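Local coordinates for thiol-activated cytolysin (Desulfobulbus propionicus, PDB 6NAL), which probably forms large oligomeric pores in target membranes, as other cholesterol-dependent cytolysin-like toxins do, at residues 186-191 / 245-250. Residues are numbered along the deposited sequence; the frame is centred on the assembly and turned at random.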
ATOM      1  N   LYS A 186     -20.333  -1.232  12.218  1.00 67.85           N
ATOM      2  CA  LYS A 186     -19.458  -0.801  13.307  1.00 56.21           C
ATOM      3  C   LYS A 186     -18.147  -1.584  13.355  1.00 44.22           C
ATOM      4  O   LYS A 186     -18.082  -2.774  13.037  1.00 52.39           O
ATOM      5  CB  LYS A 186     -20.211  -0.963  14.633  1.00 67.64           C
ATOM      6  CG  LYS A 186     -21.304   0.080  14.932  1.00 71.03           C
ATOM      7  CD  LYS A 186     -21.971  -0.205  16.279  1.00 72.09           C
ATOM      8  CE  LYS A 186     -23.239   0.582  16.461  1.00 77.17           C
ATOM      9  NZ  LYS A 186     -24.021  -0.013  17.579  1.00 85.59           N
ATOM     10  N   SER A 187     -17.104  -0.885  13.760  1.00 46.02           N
ATOM     11  CA  SER A 187     -15.796  -1.433  14.071  1.00 43.63           C
ATOM     12  C   SER A 187     -15.480  -1.205  15.544  1.00 44.00           C
ATOM     13  O   SER A 187     -16.131  -0.389  16.223  1.00 40.68           O
ATOM     14  CB  SER A 187     -14.720  -0.778  13.201  1.00 52.42           C
ATOM     15  OG  SER A 187     -14.580   0.600  13.529  1.00 59.12           O
ATOM     16  N   VAL A 188     -14.483  -1.951  16.045  1.00 43.48           N
ATOM     17  CA  VAL A 188     -14.177  -1.964  17.478  1.00 33.39           C
ATOM     18  C   VAL A 188     -12.678  -1.835  17.710  1.00 32.74           C
ATOM     19  O   VAL A 188     -11.881  -2.591  17.154  1.00 30.78           O
ATOM     20  CB  VAL A 188     -14.697  -3.240  18.172  1.00 40.83           C
ATOM     21  CG1 VAL A 188     -14.384  -3.239  19.650  1.00 42.94           C
ATOM     22  CG2 VAL A 188     -16.196  -3.450  17.942  1.00 47.17           C
ATOM     23  N   TYR A 189     -12.300  -0.933  18.583  1.00 32.39           N
ATOM     24  CA  TYR A 189     -10.930  -0.833  19.036  1.00 37.53           C
ATOM     25  C   TYR A 189     -10.843  -1.036  20.554  1.00 35.91           C
ATOM     26  O   TYR A 189     -11.624  -0.470  21.320  1.00 30.94           O
ATOM     27  CB  TYR A 189     -10.401   0.537  18.619  1.00 26.77           C
ATOM     28  CG  TYR A 189      -8.929   0.695  18.769  1.00 34.14           C
ATOM     29  CD1 TYR A 189      -8.070   0.269  17.800  1.00 40.63           C
ATOM     30  CD2 TYR A 189      -8.405   1.248  19.884  1.00 26.58           C
ATOM     31  CE1 TYR A 189      -6.702   0.394  17.932  1.00 42.99           C
ATOM     32  CE2 TYR A 189      -7.016   1.403  20.027  1.00 39.51           C
ATOM     33  CZ  TYR A 189      -6.176   0.960  19.045  1.00 40.88           C
ATOM     34  OH  TYR A 189      -4.814   1.085  19.179  1.00 51.30           O
ATOM     35  N   LEU A 190      -9.836  -1.767  20.995  1.00 38.79           N
ATOM     36  CA  LEU A 190      -9.748  -2.124  22.408  1.00 31.13           C
ATOM     37  C   LEU A 190      -8.395  -1.810  23.012  1.00 28.01           C
ATOM     38  O   LEU A 190      -7.357  -2.206  22.481  1.00 33.51           O
ATOM     39  CB  LEU A 190     -10.037  -3.594  22.617  1.00 35.39           C
ATOM     40  CG  LEU A 190     -10.489  -3.953  24.033  1.00 38.44           C
ATOM     41  CD1 LEU A 190     -11.915  -3.539  24.224  1.00 42.15           C
ATOM     42  CD2 LEU A 190     -10.321  -5.469  24.208  1.00 34.80           C
ATOM     43  N   ILE A 191      -8.418  -1.135  24.150  1.00 35.29           N
ATOM     44  CA  ILE A 191      -7.229  -0.841  24.932  1.00 32.63           C
ATOM     45  C   ILE A 191      -7.347  -1.545  26.273  1.00 27.18           C
ATOM     46  O   ILE A 191      -8.412  -1.544  26.898  1.00 31.90           O
ATOM     47  CB  ILE A 191      -7.087   0.685  25.124  1.00 31.89           C
ATOM     48  CG1 ILE A 191      -6.887   1.379  23.774  1.00 39.67           C
ATOM     49  CG2 ILE A 191      -5.935   1.053  26.065  1.00 34.10           C
ATOM     50  CD1 ILE A 191      -6.954   2.874  23.869  1.00 43.28           C
ATOM     51  N   PHE A 245     -10.147  -2.006  30.890  1.00 29.53           N
ATOM     52  CA  PHE A 245     -10.423  -2.161  29.471  1.00 32.78           C
ATOM     53  C   PHE A 245     -11.174  -0.943  28.989  1.00 31.55           C
ATOM     54  O   PHE A 245     -12.117  -0.520  29.650  1.00 36.52           O
ATOM     55  CB  PHE A 245     -11.280  -3.402  29.214  1.00 39.04           C
ATOM     56  CG  PHE A 245     -10.539  -4.681  29.346  1.00 33.06           C
ATOM     57  CD1 PHE A 245     -10.502  -5.347  30.539  1.00 43.15           C
ATOM     58  CD2 PHE A 245      -9.882  -5.225  28.256  1.00 48.65           C
ATOM     59  CE1 PHE A 245      -9.816  -6.558  30.660  1.00 49.94           C
ATOM     60  CE2 PHE A 245      -9.191  -6.414  28.362  1.00 49.07           C
ATOM     61  CZ  PHE A 245      -9.164  -7.085  29.562  1.00 43.36           C
ATOM     62  N   LEU A 246     -10.772  -0.398  27.839  1.00 32.54           N
ATOM     63  CA  LEU A 246     -11.513   0.653  27.150  1.00 38.41           C
ATOM     64  C   LEU A 246     -11.943   0.171  25.768  1.00 37.25           C
ATOM     65  O   LEU A 246     -11.100  -0.123  24.920  1.00 33.88           O
ATOM     66  CB  LEU A 246     -10.669   1.913  26.995  1.00 37.58           C
ATOM     67  CG  LEU A 246     -10.527   2.809  28.210  1.00 39.53           C
ATOM     68  CD1 LEU A 246      -9.350   2.226  28.938  1.00 39.55           C
ATOM     69  CD2 LEU A 246     -10.351   4.212  27.767  1.00 47.97           C
ATOM     70  N   LYS A 247     -13.237   0.161  25.516  1.00 36.05           N
ATOM     71  CA  LYS A 247     -13.778  -0.295  24.248  1.00 36.33           C
ATOM     72  C   LYS A 247     -14.271   0.915  23.476  1.00 38.26           C
ATOM     73  O   LYS A 247     -15.083   1.687  23.985  1.00 37.87           O
ATOM     74  CB  LYS A 247     -14.914  -1.292  24.466  1.00 42.17           C
ATOM     75  CG  LYS A 247     -15.522  -1.771  23.175  1.00 45.96           C
ATOM     76  CD  LYS A 247     -16.532  -2.905  23.446  1.00 50.30           C
ATOM     77  CE  LYS A 247     -17.892  -2.585  22.817  1.00 62.16           C
ATOM     78  NZ  LYS A 247     -18.402  -1.288  23.357  1.00 66.06           N
ATOM     79  N   PHE A 248     -13.760   1.093  22.260  1.00 44.78           N
ATOM     80  CA  PHE A 248     -14.187   2.163  21.366  1.00 39.95           C
ATOM     81  C   PHE A 248     -14.916   1.535  20.181  1.00 39.18           C
ATOM     82  O   PHE A 248     -14.349   0.699  19.479  1.00 44.66           O
ATOM     83  CB  PHE A 248     -13.011   2.975  20.856  1.00 30.90           C
ATOM     84  CG  PHE A 248     -12.139   3.545  21.916  1.00 33.44           C
ATOM     85  CD1 PHE A 248     -11.121   2.801  22.480  1.00 43.08           C
ATOM     86  CD2 PHE A 248     -12.319   4.846  22.347  1.00 43.02           C
ATOM     87  CE1 PHE A 248     -10.320   3.347  23.469  1.00 42.76           C
ATOM     88  CE2 PHE A 248     -11.507   5.395  23.305  1.00 44.81           C
ATOM     89  CZ  PHE A 248     -10.517   4.639  23.875  1.00 49.13           C
ATOM     90  N   GLU A 249     -16.153   1.937  19.969  1.00 39.44           N
ATOM     91  CA  GLU A 249     -17.035   1.391  18.952  1.00 43.56           C
ATOM     92  C   GLU A 249     -17.534   2.562  18.107  1.00 55.60           C
ATOM     93  O   GLU A 249     -17.888   3.625  18.645  1.00 47.73           O
ATOM     94  CB  GLU A 249     -18.206   0.643  19.588  1.00 48.92           C
ATOM     95  CG  GLU A 249     -18.758  -0.490  18.732  1.00 65.41           C
ATOM     96  CD  GLU A 249     -19.850  -1.325  19.432  1.00 83.36           C
ATOM     97  OE1 GLU A 249     -21.057  -1.052  19.203  1.00 89.38           O
ATOM     98  OE2 GLU A 249     -19.503  -2.264  20.194  1.00 84.88           O
ATOM     99  N   SER A 250     -17.538   2.385  16.785  1.00 54.50           N
ATOM    100  CA  SER A 250     -17.840   3.488  15.884  1.00 45.87           C
ATOM    101  C   SER A 250     -18.389   2.950  14.581  1.00 52.59           C
ATOM    102  O   SER A 250     -18.082   1.826  14.193  1.00 52.64           O
ATOM    103  CB  SER A 250     -16.588   4.309  15.600  1.00 48.79           C
ATOM    104  OG  SER A 250     -16.897   5.433  14.822  1.00 52.40           O
TER
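Ile191 and Phe248 meet diagonally across two antiparallel strands: Ile191 CD1 comes to 3.4 Å from Phe248 CE1, approaching the ring obliquely. With CG1 beside the backbone N (chi1 -63°, chi2 171°), the isoleucine stretches its terminal methyl to that ring. On the same face, the side chains of Tyr189 and Phe248 lie side by side, pointing the same way, with Phe248 CD1 at the edge of the tyrosine ring, 4.1 Å from Tyr189 CD2. Tyr189 O lies in the plane of the Phe248 ring, at its edge. Helix 254-264 covers both aromatic residues through Ile261, while the tyrosine hydroxyl is satisfied by Ser150. Six backbone hydrogen bonds link the strands; Tyr189 N to Phe248 O and Phe248 N to Tyr189 O are both 2.8 Å, with 172° at the hydrogen. Strands 187-202 and 232-250 belong to a large antiparallel sheet, consistent with the central sheet of the cytolysin fold, which in relatives helps build the pore; 187-191 is bonded to strand 147-152 on its far side and 245-250 to strand 287-294. The other face remains apolar at one end, where the Leu190 methyl CD1 sits 3.7 Å from Lys247 CA and CD2 reaches the Phe245 ring. Toward Lys186 and Glu249 it gives way to charge, partly exposed and held by long ion pairs. These two side chains cross obliquely, Lys186 CD 3.2 Å and NZ 3.5 Å from Glu249 OE1. Lys247, on the same strand as Glu249 and bent at chi3 and chi4, brings its NZ to 3.5 Å from Glu249 OE2, so each carboxylate oxygen faces a different ammonium group, which probably stabilises its negative charge.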